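Local coordinates for C2 domain protein (Scophthalmus maximus, PDB 3W56) that binds calcium ions through a C2 domain and may have wide-pore channel activity, at residues Y45-C50 with E87-D92; E57-H62 with W69-S74. All coordinates share one frame; numbering follows the deposited sequence.

From the N terminus, the chain runs through strand 22-32 of one sheet of the C2 sandwich and then enters the other sheet at 44-50, the first half of contact 1. Strand 53-57 follows, and the loop leaving it folds back on residues 69-74 in contact 2, closing a short excursion that carries the calcium-binding N63. Strand 73-78 then begins in the first sheet before 83-90 returns to pair with 44-50, so contact 1 closes the larger loop and encloses contact 2 entirely. Contact 1 thus joins neighbouring strands within one sheet, whereas contact 2 bridges the edges of both. They meet where V46 N reaches T58 OG1.

Contact 1: Y45-C50 with E87-D92; sequences YVKVFC and EVHDED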
loop_
_atom_site.group_PDB
_atom_site.type_symbol
_atom_site.label_atom_id
_atom_site.label_comp_id
_atom_site.label_asym_id
_atom_site.label_seq_id
_atom_site.Cartn_x
_atom_site.Cartn_y
_atom_site.Cartn_z
ATOM N N TYR A 45 -2.212 -0.412 8.654
ATOM C CA TYR A 45 -1.098 0.226 8.044
ATOM C C TYR A 45 -0.747 -0.522 6.788
ATOM O O TYR A 45 -1.169 -1.685 6.566
ATOM C CB TYR A 45 0.134 0.384 9.027
ATOM C CG TYR A 45 0.855 -0.920 9.400
ATOM C CD1 TYR A 45 2.061 -1.231 8.819
ATOM C CD2 TYR A 45 0.318 -1.771 10.323
ATOM C CE1 TYR A 45 2.738 -2.439 9.131
ATOM C CE2 TYR A 45 0.973 -2.937 10.687
ATOM C CZ TYR A 45 2.170 -3.256 10.077
ATOM O OH TYR A 45 2.878 -4.412 10.408
ATOM N N VAL A 46 0.042 0.126 5.944
ATOM C CA VAL A 46 0.449 -0.406 4.636
ATOM C C VAL A 46 1.950 -0.520 4.462
ATOM O O VAL A 46 2.713 0.421 4.750
ATOM C CB VAL A 46 -0.135 0.482 3.497
ATOM C CG1 VAL A 46 0.084 -0.148 2.149
ATOM C CG2 VAL A 46 -1.633 0.721 3.772
ATOM N N LYS A 47 2.386 -1.686 3.985
ATOM C CA LYS A 47 3.807 -1.903 3.699
ATOM C C LYS A 47 3.982 -1.809 2.220
ATOM O O LYS A 47 3.136 -2.321 1.437
ATOM C CB LYS A 47 4.270 -3.280 4.160
ATOM C CG LYS A 47 4.291 -3.531 5.665
ATOM C CD LYS A 47 5.283 -4.735 5.931
ATOM C CE LYS A 47 4.985 -5.351 7.273
ATOM N NZ LYS A 47 5.760 -6.646 7.459
ATOM N N VAL A 48 5.066 -1.186 1.793
ATOM C CA VAL A 48 5.315 -0.812 0.400
ATOM C C VAL A 48 6.685 -1.273 -0.020
ATOM O O VAL A 48 7.739 -0.870 0.578
ATOM C CB VAL A 48 5.282 0.718 0.171
ATOM C CG1 VAL A 48 5.423 1.083 -1.266
ATOM C CG2 VAL A 48 3.960 1.271 0.715
ATOM N N PHE A 49 6.663 -2.103 -1.050
ATOM C CA PHE A 49 7.895 -2.583 -1.686
ATOM C C PHE A 49 7.880 -2.228 -3.158
ATOM O O PHE A 49 6.840 -2.280 -3.837
ATOM C CB PHE A 49 8.009 -4.111 -1.564
ATOM C CG PHE A 49 7.878 -4.619 -0.152
ATOM C CD1 PHE A 49 9.002 -4.878 0.621
ATOM C CD2 PHE A 49 6.618 -4.797 0.406
ATOM C CE1 PHE A 49 8.853 -5.351 1.941
ATOM C CE2 PHE A 49 6.435 -5.285 1.698
ATOM C CZ PHE A 49 7.579 -5.551 2.487
ATOM N N CYS A 50 9.042 -1.863 -3.667
ATOM C CA CYS A 50 9.185 -1.746 -5.099
ATOM C C CYS A 50 10.264 -2.717 -5.522
ATOM O O CYS A 50 11.460 -2.478 -5.229
ATOM C CB CYS A 50 9.617 -0.333 -5.499
ATOM S SG CYS A 50 9.626 -0.201 -7.291
ATOM N N GLU A 87 1.295 -4.411 1.073
ATOM C CA GLU A 87 0.666 -5.259 2.042
ATOM C C GLU A 87 -0.092 -4.387 3.028
ATOM O O GLU A 87 0.473 -3.406 3.559
ATOM C CB GLU A 87 1.695 -6.129 2.751
ATOM C CG GLU A 87 2.590 -6.898 1.822
ATOM C CD GLU A 87 3.709 -7.578 2.564
ATOM O OE1 GLU A 87 3.728 -7.467 3.814
ATOM O OE2 GLU A 87 4.582 -8.177 1.891
ATOM N N VAL A 88 -1.316 -4.797 3.317
ATOM C CA VAL A 88 -2.124 -4.161 4.351
ATOM C C VAL A 88 -2.070 -5.039 5.608
ATOM O O VAL A 88 -2.403 -6.234 5.563
ATOM C CB VAL A 88 -3.553 -3.935 3.887
ATOM C CG1 VAL A 88 -4.390 -3.411 5.042
ATOM C CG2 VAL A 88 -3.558 -2.967 2.667
ATOM N N HIS A 89 -1.660 -4.449 6.717
ATOM C CA HIS A 89 -1.582 -5.186 8.002
ATOM C C HIS A 89 -2.412 -4.564 9.082
ATOM O O HIS A 89 -2.735 -3.374 9.063
ATOM C CB HIS A 89 -0.162 -5.244 8.531
ATOM C CG HIS A 89 0.776 -5.972 7.646
ATOM N ND1 HIS A 89 1.252 -7.244 7.938
ATOM C CD2 HIS A 89 1.355 -5.613 6.479
ATOM C CE1 HIS A 89 2.073 -7.627 6.977
ATOM N NE2 HIS A 89 2.162 -6.649 6.081
ATOM N N ASP A 90 -2.746 -5.388 10.052
ATOM C CA ASP A 90 -3.496 -4.964 11.219
ATOM C C ASP A 90 -2.553 -5.061 12.375
ATOM O O ASP A 90 -2.040 -6.150 12.666
ATOM C CB ASP A 90 -4.666 -5.905 11.352
ATOM C CG ASP A 90 -5.593 -5.550 12.495
ATOM O OD1 ASP A 90 -5.288 -4.592 13.287
ATOM O OD2 ASP A 90 -6.642 -6.240 12.585
ATOM N N GLU A 91 -2.233 -3.928 12.995
ATOM C CA GLU A 91 -1.191 -3.965 14.031
ATOM C C GLU A 91 -1.740 -4.471 15.348
ATOM O O GLU A 91 -2.815 -4.077 15.795
ATOM C CB GLU A 91 -0.579 -2.578 14.247
ATOM C CG GLU A 91 0.411 -2.550 15.411
ATOM C CD GLU A 91 0.771 -1.150 15.830
ATOM O OE1 GLU A 91 1.937 -0.740 15.578
ATOM O OE2 GLU A 91 -0.117 -0.451 16.409
ATOM N N ASP A 92 -0.968 -5.339 15.999
ATOM C CA ASP A 92 -1.327 -5.736 17.338
ATOM C C ASP A 92 -0.071 -5.851 18.174
ATOM O O ASP A 92 1.017 -5.779 17.643
ATOM C CB ASP A 92 -2.121 -7.031 17.337
ATOM C CG ASP A 92 -3.017 -7.145 18.543
ATOM O OD1 ASP A 92 -2.933 -6.242 19.422
ATOM O OD2 ASP A 92 -3.792 -8.130 18.605
HETATM O O HOH W 1 5.711 -8.293 5.639
#
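E87 OE1 is gripped twice, by water 1, to which K47 NZ of the neighbouring strand donates, and by H89 NE2 at 2.9 Å. Both strands belong to one four-stranded antiparallel sheet of the C2 beta sandwich, and these side chains share one of its faces. The histidine N-H meets the anti lone pair of OE1 almost in the ring plane, which fixes the turn of the imidazole; the other oxygen, OE2, is salt-bridged to R85. K47 then runs its extended chain across one face of that ring, with CE 3.7 Å from the ring centroid in a CH-pi contact.

Two residues back on the same strand and the same face of the sheet, Y45 swings its ring toward the opposite strand, because CG sits between the backbone N and the carbonyl carbon (chi1 70°). H89 CB lies over one face of the tyrosine, 3.4 Å from Y45 CE2, while the two rings themselves are slid apart and barely overlap. D96 takes the tyrosine hydroxyl in a hydrogen bond. With an alanine here instead of H89, E87 OE1 would probably lose its ring donor and the K47 methylenes the flat surface they lie on.

Four backbone bonds zip the strands together, the shortest being K47 N to E87 O at 2.6 Å. Y45 and H89 bond in both directions. The pairing ends where strand 83-90 runs into the calcium-binding loop: D90, E91 and D92 are calcium ligands, though no calcium is bound in this model, and D90 OD1 is held by the backbone N of D43. On the reverse face of the sheet, V46 CG2 meets V88 CG2 at 4.3 Å.

Contact 2: E57-H62 with W69-S74; sequences ETSVNH and WTEEFS
S59 gives both of its donors to one oxygen: its backbone N lies 2.9 Å from E71 OE2 and its OG 2.8 Å from the same E71 OE2. The hydroxyl uses the syn lone pair, whereas the amide approaches from well above the carboxylate plane, so the oxygen is held from two distinct directions. A bend at chi2 (88°) turns the glutamate's carboxylate back toward the serine. Water 2 donates to E71 OE1 and accepts from the backbone N of T70.

Next to this pair, T58 lies over one face of the W69 indole, with CB 3.8 Å from the centroid of the five-membered ring, a CH-pi contact. Its methyl reaches further, CG2 standing 3.8 Å from F73 CE2, and the phenyl ring turns its edge to the E57-T58 backbone. W69 NE1 makes a weak, strongly bent hydrogen bond to S59 O at 3.0 Å, and N61 CB packs against the same nitrogen.

Farther out, T58 OG1 donates to S59 O and accepts from V46 N, which pins the loop to strand 44-50. W69 reaches V46 on one sheet and V31 on the other, while F73 meets V48. This loop crossing therefore closes one side of the C2 sandwich, between the edge strands 53-57 and 73-78. N61, fixed through its OD1 by N64, leads toward the calcium ligand N63.

With two donors on OE2 and a water on OE1, E71 is likely to remain ionised, its negative charge stabilised by neutral donors.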
loop_
_atom_site.group_PDB
_atom_site.type_symbol
_atom_site.label_atom_id
_atom_site.label_comp_id
_atom_site.label_asym_id
_atom_site.label_seq_id
_atom_site.Cartn_x
_atom_site.Cartn_y
_atom_site.Cartn_z
ATOM N N GLU A 57 6.678 1.968 5.356
ATOM C CA GLU A 57 5.325 1.638 5.742
ATOM C C GLU A 57 4.654 2.905 6.187
ATOM O O GLU A 57 5.331 3.870 6.619
ATOM C CB GLU A 57 5.234 0.526 6.805
ATOM C CG GLU A 57 6.297 0.482 7.849
ATOM C CD GLU A 57 6.093 -0.714 8.803
ATOM O OE1 GLU A 57 5.564 -0.483 9.922
ATOM O OE2 GLU A 57 6.430 -1.878 8.422
ATOM N N THR A 58 3.328 2.939 6.022
ATOM C CA THR A 58 2.603 3.977 6.719
ATOM C C THR A 58 2.605 3.849 8.243
ATOM O O THR A 58 2.792 2.776 8.798
ATOM C CB THR A 58 1.111 4.010 6.322
ATOM O OG1 THR A 58 0.390 2.849 6.801
ATOM C CG2 THR A 58 0.967 4.088 4.788
ATOM N N SER A 59 2.251 4.967 8.874
ATOM C CA SER A 59 1.780 4.958 10.245
ATOM C C SER A 59 0.496 4.125 10.409
ATOM O O SER A 59 -0.208 3.770 9.446
ATOM C CB SER A 59 1.619 6.412 10.772
ATOM O OG SER A 59 0.508 7.084 10.123
ATOM N N VAL A 60 0.242 3.710 11.639
ATOM C CA VAL A 60 -0.950 2.993 12.006
ATOM C C VAL A 60 -2.109 3.966 12.159
ATOM O O VAL A 60 -2.029 5.025 12.836
ATOM C CB VAL A 60 -0.764 2.179 13.293
ATOM C CG1 VAL A 60 -2.065 1.481 13.626
ATOM C CG2 VAL A 60 0.389 1.218 13.102
ATOM N N ASN A 61 -3.151 3.659 11.410
ATOM C CA ASN A 61 -4.393 4.411 11.533
ATOM C C ASN A 61 -5.335 3.631 12.451
ATOM O O ASN A 61 -6.051 2.690 12.053
ATOM C CB ASN A 61 -4.945 4.766 10.142
ATOM C CG ASN A 61 -6.043 5.851 10.166
ATOM O OD1 ASN A 61 -6.951 5.818 11.004
ATOM N ND2 ASN A 61 -6.021 6.743 9.175
ATOM N N HIS A 62 -5.291 4.044 13.723
ATOM C CA HIS A 62 -5.926 3.297 14.809
ATOM C C HIS A 62 -7.445 3.282 14.818
ATOM O O HIS A 62 -8.081 4.310 14.531
ATOM C CB HIS A 62 -5.439 3.858 16.146
ATOM C CG HIS A 62 -4.011 3.528 16.456
ATOM N ND1 HIS A 62 -2.984 4.443 16.330
ATOM C CD2 HIS A 62 -3.429 2.359 16.827
ATOM C CE1 HIS A 62 -1.843 3.866 16.662
ATOM N NE2 HIS A 62 -2.083 2.600 16.957
ATOM N N TRP A 69 -4.349 7.318 4.461
ATOM C CA TRP A 69 -3.030 7.766 4.973
ATOM C C TRP A 69 -2.516 8.941 4.196
ATOM O O TRP A 69 -2.665 9.081 2.929
ATOM C CB TRP A 69 -2.024 6.620 4.872
ATOM C CG TRP A 69 -2.387 5.444 5.762
ATOM C CD1 TRP A 69 -2.008 5.264 7.067
ATOM C CD2 TRP A 69 -3.226 4.333 5.432
ATOM N NE1 TRP A 69 -2.523 4.090 7.552
ATOM C CE2 TRP A 69 -3.273 3.480 6.586
ATOM C CE3 TRP A 69 -3.919 3.954 4.287
ATOM C CZ2 TRP A 69 -3.990 2.298 6.615
ATOM C CZ3 TRP A 69 -4.593 2.718 4.305
ATOM C CH2 TRP A 69 -4.618 1.912 5.470
ATOM N N THR A 70 -1.797 9.811 4.934
ATOM C CA THR A 70 -1.168 10.992 4.301
ATOM C C THR A 70 0.163 10.625 3.575
ATOM O O THR A 70 0.543 11.293 2.620
ATOM C CB THR A 70 -0.753 12.073 5.375
ATOM O OG1 THR A 70 0.062 11.465 6.380
ATOM C CG2 THR A 70 -1.967 12.604 6.059
ATOM N N GLU A 71 0.718 9.526 4.038
ATOM C CA GLU A 71 2.006 9.052 3.536
ATOM C C GLU A 71 2.058 8.835 2.050
ATOM O O GLU A 71 1.114 8.310 1.410
ATOM C CB GLU A 71 2.594 7.894 4.309
ATOM C CG GLU A 71 2.866 8.129 5.739
ATOM C CD GLU A 71 1.721 7.860 6.678
ATOM O OE1 GLU A 71 0.497 7.804 6.303
ATOM O OE2 GLU A 71 2.052 7.677 7.853
ATOM N N GLU A 72 3.134 9.301 1.456
ATOM C CA GLU A 72 3.481 9.018 0.105
ATOM C C GLU A 72 4.876 8.374 0.147
ATOM O O GLU A 72 5.662 8.599 1.117
ATOM C CB GLU A 72 3.409 10.249 -0.754
ATOM C CG GLU A 72 2.125 11.063 -0.473
ATOM C CD GLU A 72 1.897 12.141 -1.482
ATOM O OE1 GLU A 72 0.712 12.586 -1.473
ATOM O OE2 GLU A 72 2.859 12.501 -2.237
ATOM N N PHE A 73 5.167 7.571 -0.867
ATOM C CA PHE A 73 6.407 6.810 -0.921
ATOM C C PHE A 73 7.018 7.052 -2.266
ATOM O O PHE A 73 6.360 6.940 -3.322
ATOM C CB PHE A 73 6.133 5.297 -0.694
ATOM C CG PHE A 73 5.501 4.990 0.647
ATOM C CD1 PHE A 73 6.324 4.717 1.759
ATOM C CD2 PHE A 73 4.092 5.037 0.829
ATOM C CE1 PHE A 73 5.810 4.451 2.982
ATOM C CE2 PHE A 73 3.561 4.744 2.086
ATOM C CZ PHE A 73 4.410 4.484 3.189
ATOM N N SER A 74 8.315 7.377 -2.276
ATOM C CA SER A 74 8.928 7.548 -3.557
ATOM C C SER A 74 10.178 6.652 -3.575
ATOM O O SER A 74 10.842 6.379 -2.531
ATOM C CB SER A 74 9.226 9.046 -3.876
ATOM O OG SER A 74 8.158 9.728 -4.609
HETATM O O HOH W 2 -1.520 8.867 7.943
#